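Local coordinates for protein choline kinase (Streptococcus pneumoniae, PDB 4R78) that probably phosphorylates choline as an ATP-dependent choline kinase with a protein kinase-like fold, and is seen here with adenosine monophosphate bound, at residues I136-P149 with W215-L227. Sequence-based numbering, arbitrary orientation.
Sequences IHTSAKELRGEFAP and WEYSSMNDPMWDL
Trp215, about 10 Å by its side chain from the bound AMP, receives the CG1-CD1 arm of Ile136: CG1 meets the indole at its edge, in the ring plane, with CD1 beside it, 3.7 Å from CZ3. Leu143 CD1 then fills in against the backbone of Ser219. Gly145 CA comes within 4.8 Å of Ser219 CA; glycine suits this place because, lacking a CB, it crowds neither Ser219 OG nor, at its positive phi, the carbonyl O before it. Met220 pairs with Glu146 in a single parallel beta bridge: its N donates to Gly145 O (2.9 Å), and its O accepts from Phe147 N. The flexible thioether of Met220, bent at chi2 and chi3, curls inside the loop so that SD takes a weak bond from Leu143 N and CE reaches the carboxylate of Glu142. Glu142 and Glu146 both pair with Arg190, while a water links Glu146 OE1 to Met220 O. Asn221 sends ND2 to within 3.4 Å of Phe147 CD2, and its OD1 shares a second water with Phe147 O. With Asp222 capping helix 223-233, Pro223 at the first turn lays CB over one face of His137, a CH-pi contact 3.8 Å from the ring centroid. Trp225 offers its face to the edge of Phe147, the planes 55° apart; CG of the phenylalanine stands anti to its N (chi1 -156°), swinging the ring toward the indole. Finally, Asp226 OD2 accepts a nearly straight bond from His137 NE2 (2.8 Å, 174°) in the imidazole plane, on the anti side of the carboxylate. This bond and the CH-pi contact join helices 126-137 and 223-233. With ND1 engaged by Tyr248, the ring's rotation is fixed, and the buried carboxylate would probably polarise the imidazole.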
loop_
_atom_site.group_PDB
_atom_site.type_symbol
_atom_site.label_atom_id
_atom_site.label_comp_id
_atom_site.label_asym_id
_atom_site.label_seq_id
_atom_site.Cartn_x
_atom_site.Cartn_y
_atom_site.Cartn_z
ATOM N N ILE A 136 -12.013 8.087 3.841
ATOM C CA ILE A 136 -10.623 8.504 3.987
ATOM C C ILE A 136 -10.359 9.841 3.295
ATOM O O ILE A 136 -9.752 10.729 3.881
ATOM C CB ILE A 136 -9.585 7.402 3.597
ATOM C CG1 ILE A 136 -8.147 7.923 3.727
ATOM C CG2 ILE A 136 -9.825 6.869 2.206
ATOM C CD1 ILE A 136 -7.740 8.327 5.137
ATOM N N HIS A 137 -10.854 10.001 2.070
ATOM C CA HIS A 137 -10.547 11.211 1.311
ATOM C C HIS A 137 -11.213 12.480 1.831
ATOM O O HIS A 137 -10.709 13.576 1.586
ATOM C CB HIS A 137 -10.813 11.016 -0.183
ATOM C CG HIS A 137 -9.983 9.931 -0.793
ATOM N ND1 HIS A 137 -10.349 9.269 -1.942
ATOM C CD2 HIS A 137 -8.816 9.373 -0.391
ATOM C CE1 HIS A 137 -9.434 8.362 -2.236
ATOM N NE2 HIS A 137 -8.493 8.406 -1.309
ATOM N N THR A 138 -12.315 12.326 2.563
ATOM C CA THR A 138 -13.021 13.468 3.154
ATOM C C THR A 138 -12.814 13.565 4.671
ATOM O O THR A 138 -13.540 14.293 5.353
ATOM C CB THR A 138 -14.538 13.408 2.872
ATOM O OG1 THR A 138 -15.106 12.281 3.550
ATOM C CG2 THR A 138 -14.822 13.312 1.372
ATOM N N SER A 139 -11.831 12.837 5.193
ATOM C CA SER A 139 -11.603 12.769 6.643
ATOM C C SER A 139 -11.171 14.100 7.256
ATOM O O SER A 139 -11.307 14.292 8.468
ATOM C CB SER A 139 -10.552 11.707 6.968
ATOM O OG SER A 139 -9.252 12.165 6.627
ATOM N N ALA A 140 -10.660 14.997 6.411
ATOM C CA ALA A 140 -10.049 16.271 6.818
ATOM C C ALA A 140 -8.806 16.089 7.696
ATOM O O ALA A 140 -8.282 17.058 8.248
ATOM C CB ALA A 140 -11.074 17.193 7.501
ATOM N N LYS A 141 -8.330 14.848 7.806
ATOM C CA LYS A 141 -7.163 14.552 8.628
ATOM C C LYS A 141 -5.887 14.944 7.906
ATOM O O LYS A 141 -5.753 14.726 6.696
ATOM C CB LYS A 141 -7.136 13.074 9.029
ATOM C CG LYS A 141 -8.288 12.687 9.942
ATOM C CD LYS A 141 -8.325 11.203 10.242
ATOM C CE LYS A 141 -9.409 10.891 11.274
ATOM N NZ LYS A 141 -9.105 11.386 12.653
ATOM N N GLU A 142 -4.964 15.540 8.657
ATOM C CA GLU A 142 -3.679 15.963 8.130
ATOM C C GLU A 142 -2.618 14.932 8.496
ATOM O O GLU A 142 -1.997 14.997 9.562
ATOM C CB GLU A 142 -3.316 17.352 8.665
ATOM C CG GLU A 142 -4.226 18.474 8.161
ATOM C CD GLU A 142 -3.980 18.839 6.703
ATOM O OE1 GLU A 142 -2.818 18.749 6.246
ATOM O OE2 GLU A 142 -4.954 19.223 6.017
ATOM N N LEU A 143 -2.433 13.964 7.604
ATOM C CA LEU A 143 -1.442 12.915 7.804
ATOM C C LEU A 143 -0.043 13.497 7.762
ATOM O O LEU A 143 0.198 14.530 7.126
ATOM C CB LEU A 143 -1.555 11.839 6.717
ATOM C CG LEU A 143 -2.900 11.131 6.515
ATOM C CD1 LEU A 143 -2.764 10.013 5.490
ATOM C CD2 LEU A 143 -3.463 10.600 7.827
ATOM N N ARG A 144 0.877 12.833 8.450
ATOM C CA ARG A 144 2.287 13.128 8.293
ATOM C C ARG A 144 2.806 12.408 7.058
ATOM O O ARG A 144 2.596 11.202 6.891
ATOM C CB ARG A 144 3.069 12.736 9.544
ATOM C CG ARG A 144 2.983 13.790 10.638
ATOM C CD ARG A 144 3.717 13.378 11.907
ATOM N NE ARG A 144 5.099 12.986 11.647
ATOM C CZ ARG A 144 6.008 12.755 12.591
ATOM N NH1 ARG A 144 5.693 12.890 13.877
ATOM N NH2 ARG A 144 7.237 12.393 12.248
ATOM N N GLY A 145 3.464 13.167 6.192
ATOM C CA GLY A 145 3.942 12.659 4.918
ATOM C C GLY A 145 3.291 13.396 3.765
ATOM O O GLY A 145 2.069 13.562 3.726
ATOM N N GLU A 146 4.121 13.847 2.832
ATOM C CA GLU A 146 3.650 14.505 1.621
ATOM C C GLU A 146 4.130 13.688 0.435
ATOM O O GLU A 146 5.317 13.729 0.086
ATOM C CB GLU A 146 4.196 15.935 1.533
ATOM C CG GLU A 146 3.787 16.843 2.689
ATOM C CD GLU A 146 2.315 17.218 2.649
ATOM O OE1 GLU A 146 1.828 17.622 1.572
ATOM O OE2 GLU A 146 1.647 17.111 3.698
ATOM N N PHE A 147 3.214 12.936 -0.177
ATOM C CA PHE A 147 3.593 12.036 -1.259
ATOM C C PHE A 147 4.029 12.800 -2.502
ATOM O O PHE A 147 3.293 13.629 -3.042
ATOM C CB PHE A 147 2.496 11.017 -1.591
ATOM C CG PHE A 147 3.021 9.775 -2.256
ATOM C CD1 PHE A 147 3.523 8.724 -1.497
ATOM C CD2 PHE A 147 3.043 9.665 -3.642
ATOM C CE1 PHE A 147 4.022 7.573 -2.105
ATOM C CE2 PHE A 147 3.544 8.522 -4.256
ATOM C CZ PHE A 147 4.033 7.472 -3.488
ATOM N N ALA A 148 5.252 12.514 -2.926
ATOM C CA ALA A 148 5.857 13.170 -4.068
ATOM C C ALA A 148 6.330 12.063 -5.008
ATOM O O ALA A 148 7.431 11.533 -4.840
ATOM C CB ALA A 148 7.017 14.044 -3.611
ATOM N N PRO A 149 5.482 11.688 -5.988
ATOM C CA PRO A 149 5.733 10.512 -6.833
ATOM C C PRO A 149 7.066 10.556 -7.584
ATOM O O PRO A 149 7.712 9.526 -7.756
ATOM C CB PRO A 149 4.568 10.543 -7.831
ATOM C CG PRO A 149 3.497 11.322 -7.145
ATOM C CD PRO A 149 4.222 12.365 -6.356
ATOM N N TRP A 215 -1.583 0.476 6.186
ATOM C CA TRP A 215 -1.469 1.892 5.879
ATOM C C TRP A 215 -0.021 2.395 5.890
ATOM O O TRP A 215 0.212 3.594 6.037
ATOM C CB TRP A 215 -2.323 2.688 6.874
ATOM C CG TRP A 215 -3.796 2.424 6.726
ATOM C CD1 TRP A 215 -4.476 1.301 7.100
ATOM C CD2 TRP A 215 -4.763 3.306 6.153
ATOM N NE1 TRP A 215 -5.811 1.426 6.796
ATOM C CE2 TRP A 215 -6.014 2.650 6.212
ATOM C CE3 TRP A 215 -4.693 4.585 5.587
ATOM C CZ2 TRP A 215 -7.190 3.236 5.728
ATOM C CZ3 TRP A 215 -5.860 5.167 5.108
ATOM C CH2 TRP A 215 -7.093 4.493 5.188
ATOM N N GLU A 216 0.943 1.495 5.700
ATOM C CA GLU A 216 2.370 1.855 5.776
ATOM C C GLU A 216 2.808 2.951 4.809
ATOM O O GLU A 216 3.796 3.637 5.060
ATOM C CB GLU A 216 3.269 0.628 5.579
ATOM C CG GLU A 216 3.368 -0.286 6.797
ATOM C CD GLU A 216 2.036 -0.919 7.175
ATOM O OE1 GLU A 216 1.337 -1.416 6.267
ATOM O OE2 GLU A 216 1.695 -0.903 8.378
ATOM N N TYR A 217 2.083 3.102 3.703
ATOM C CA TYR A 217 2.426 4.109 2.703
ATOM C C TYR A 217 1.577 5.366 2.801
ATOM O O TYR A 217 1.783 6.314 2.031
ATOM C CB TYR A 217 2.341 3.510 1.297
ATOM C CG TYR A 217 3.315 2.376 1.083
ATOM C CD1 TYR A 217 4.639 2.627 0.724
ATOM C CD2 TYR A 217 2.916 1.052 1.263
ATOM C CE1 TYR A 217 5.541 1.583 0.538
ATOM C CE2 TYR A 217 3.808 0.001 1.077
ATOM C CZ TYR A 217 5.117 0.278 0.716
ATOM O OH TYR A 217 6.001 -0.763 0.529
ATOM N N SER A 218 0.648 5.387 3.758
ATOM C CA SER A 218 -0.328 6.482 3.844
ATOM C C SER A 218 0.343 7.852 3.933
ATOM O O SER A 218 1.368 8.030 4.605
ATOM C CB SER A 218 -1.332 6.273 4.989
ATOM O OG SER A 218 -0.746 6.483 6.267
ATOM N N SER A 219 -0.248 8.818 3.239
ATOM C CA SER A 219 0.386 10.103 3.024
ATOM C C SER A 219 -0.633 11.068 2.453
ATOM O O SER A 219 -1.687 10.651 1.959
ATOM C CB SER A 219 1.543 9.938 2.031
ATOM O OG SER A 219 2.315 11.116 1.940
ATOM N N MET A 220 -0.323 12.359 2.528
ATOM C CA MET A 220 -1.119 13.363 1.831
ATOM C C MET A 220 -0.793 13.309 0.342
ATOM O O MET A 220 0.379 13.351 -0.054
ATOM C CB MET A 220 -0.865 14.762 2.393
ATOM C CG MET A 220 -1.144 14.887 3.886
ATOM S SD MET A 220 -2.848 14.512 4.322
ATOM C CE MET A 220 -3.647 16.046 3.836
ATOM N N ASN A 221 -1.838 13.209 -0.478
ATOM C CA ASN A 221 -1.696 13.042 -1.926
ATOM C C ASN A 221 -2.993 13.426 -2.634
ATOM O O ASN A 221 -3.990 13.765 -1.990
ATOM C CB ASN A 221 -1.319 11.587 -2.248
ATOM C CG ASN A 221 -0.628 11.426 -3.601
ATOM O OD1 ASN A 221 -0.373 12.393 -4.315
ATOM N ND2 ASN A 221 -0.320 10.183 -3.951
ATOM N N ASP A 222 -2.975 13.391 -3.962
ATOM C CA ASP A 222 -4.193 13.567 -4.733
ATOM C C ASP A 222 -5.021 12.281 -4.638
ATOM O O ASP A 222 -4.496 11.198 -4.887
ATOM C CB ASP A 222 -3.856 13.888 -6.190
ATOM C CG ASP A 222 -5.052 14.397 -6.958
ATOM O OD1 ASP A 222 -5.999 13.612 -7.171
ATOM O OD2 ASP A 222 -5.045 15.586 -7.344
ATOM N N PRO A 223 -6.313 12.390 -4.263
ATOM C CA PRO A 223 -7.134 11.181 -4.158
ATOM C C PRO A 223 -7.201 10.322 -5.423
ATOM O O PRO A 223 -7.453 9.115 -5.323
ATOM C CB PRO A 223 -8.518 11.734 -3.816
ATOM C CG PRO A 223 -8.215 12.939 -3.023
ATOM C CD PRO A 223 -7.028 13.564 -3.727
ATOM N N MET A 224 -6.963 10.915 -6.593
ATOM C CA MET A 224 -6.967 10.133 -7.826
ATOM C C MET A 224 -5.844 9.091 -7.866
ATOM O O MET A 224 -5.930 8.117 -8.607
ATOM C CB MET A 224 -6.961 11.026 -9.072
ATOM C CG MET A 224 -8.248 11.833 -9.291
ATOM S SD MET A 224 -9.773 10.856 -9.267
ATOM C CE MET A 224 -10.343 11.154 -7.595
ATOM N N TRP A 225 -4.812 9.279 -7.041
ATOM C CA TRP A 225 -3.792 8.241 -6.864
ATOM C C TRP A 225 -4.439 6.969 -6.312
ATOM O O TRP A 225 -4.199 5.866 -6.812
ATOM C CB TRP A 225 -2.679 8.718 -5.924
ATOM C CG TRP A 225 -1.702 7.632 -5.560
ATOM C CD1 TRP A 225 -1.897 6.632 -4.647
ATOM C CD2 TRP A 225 -0.388 7.436 -6.097
ATOM N NE1 TRP A 225 -0.790 5.823 -4.587
ATOM C CE2 TRP A 225 0.153 6.289 -5.464
ATOM C CE3 TRP A 225 0.382 8.106 -7.058
ATOM C CZ2 TRP A 225 1.433 5.805 -5.751
ATOM C CZ3 TRP A 225 1.663 7.623 -7.343
ATOM C CH2 TRP A 225 2.168 6.478 -6.693
ATOM N N ASP A 226 -5.251 7.129 -5.267
ATOM C CA ASP A 226 -5.922 5.988 -4.645
ATOM C C ASP A 226 -6.883 5.297 -5.612
ATOM O O ASP A 226 -6.949 4.065 -5.659
ATOM C CB ASP A 226 -6.658 6.407 -3.372
ATOM C CG ASP A 226 -5.763 6.425 -2.142
ATOM O OD1 ASP A 226 -4.560 6.086 -2.245
ATOM O OD2 ASP A 226 -6.282 6.777 -1.068
ATOM N N LEU A 227 -7.623 6.087 -6.386
ATOM C CA LEU A 227 -8.533 5.517 -7.369
ATOM C C LEU A 227 -7.768 4.741 -8.445
ATOM O O LEU A 227 -8.143 3.616 -8.785
ATOM C CB LEU A 227 -9.437 6.593 -7.977
ATOM C CG LEU A 227 -10.705 6.933 -7.182
ATOM C CD1 LEU A 227 -10.436 7.501 -5.788
ATOM C CD2 LEU A 227 -11.558 7.884 -7.965
HETATM O O HOH W 1 0.929 16.237 -0.799
HETATM O O HOH W 2 1.250 14.621 -4.847
#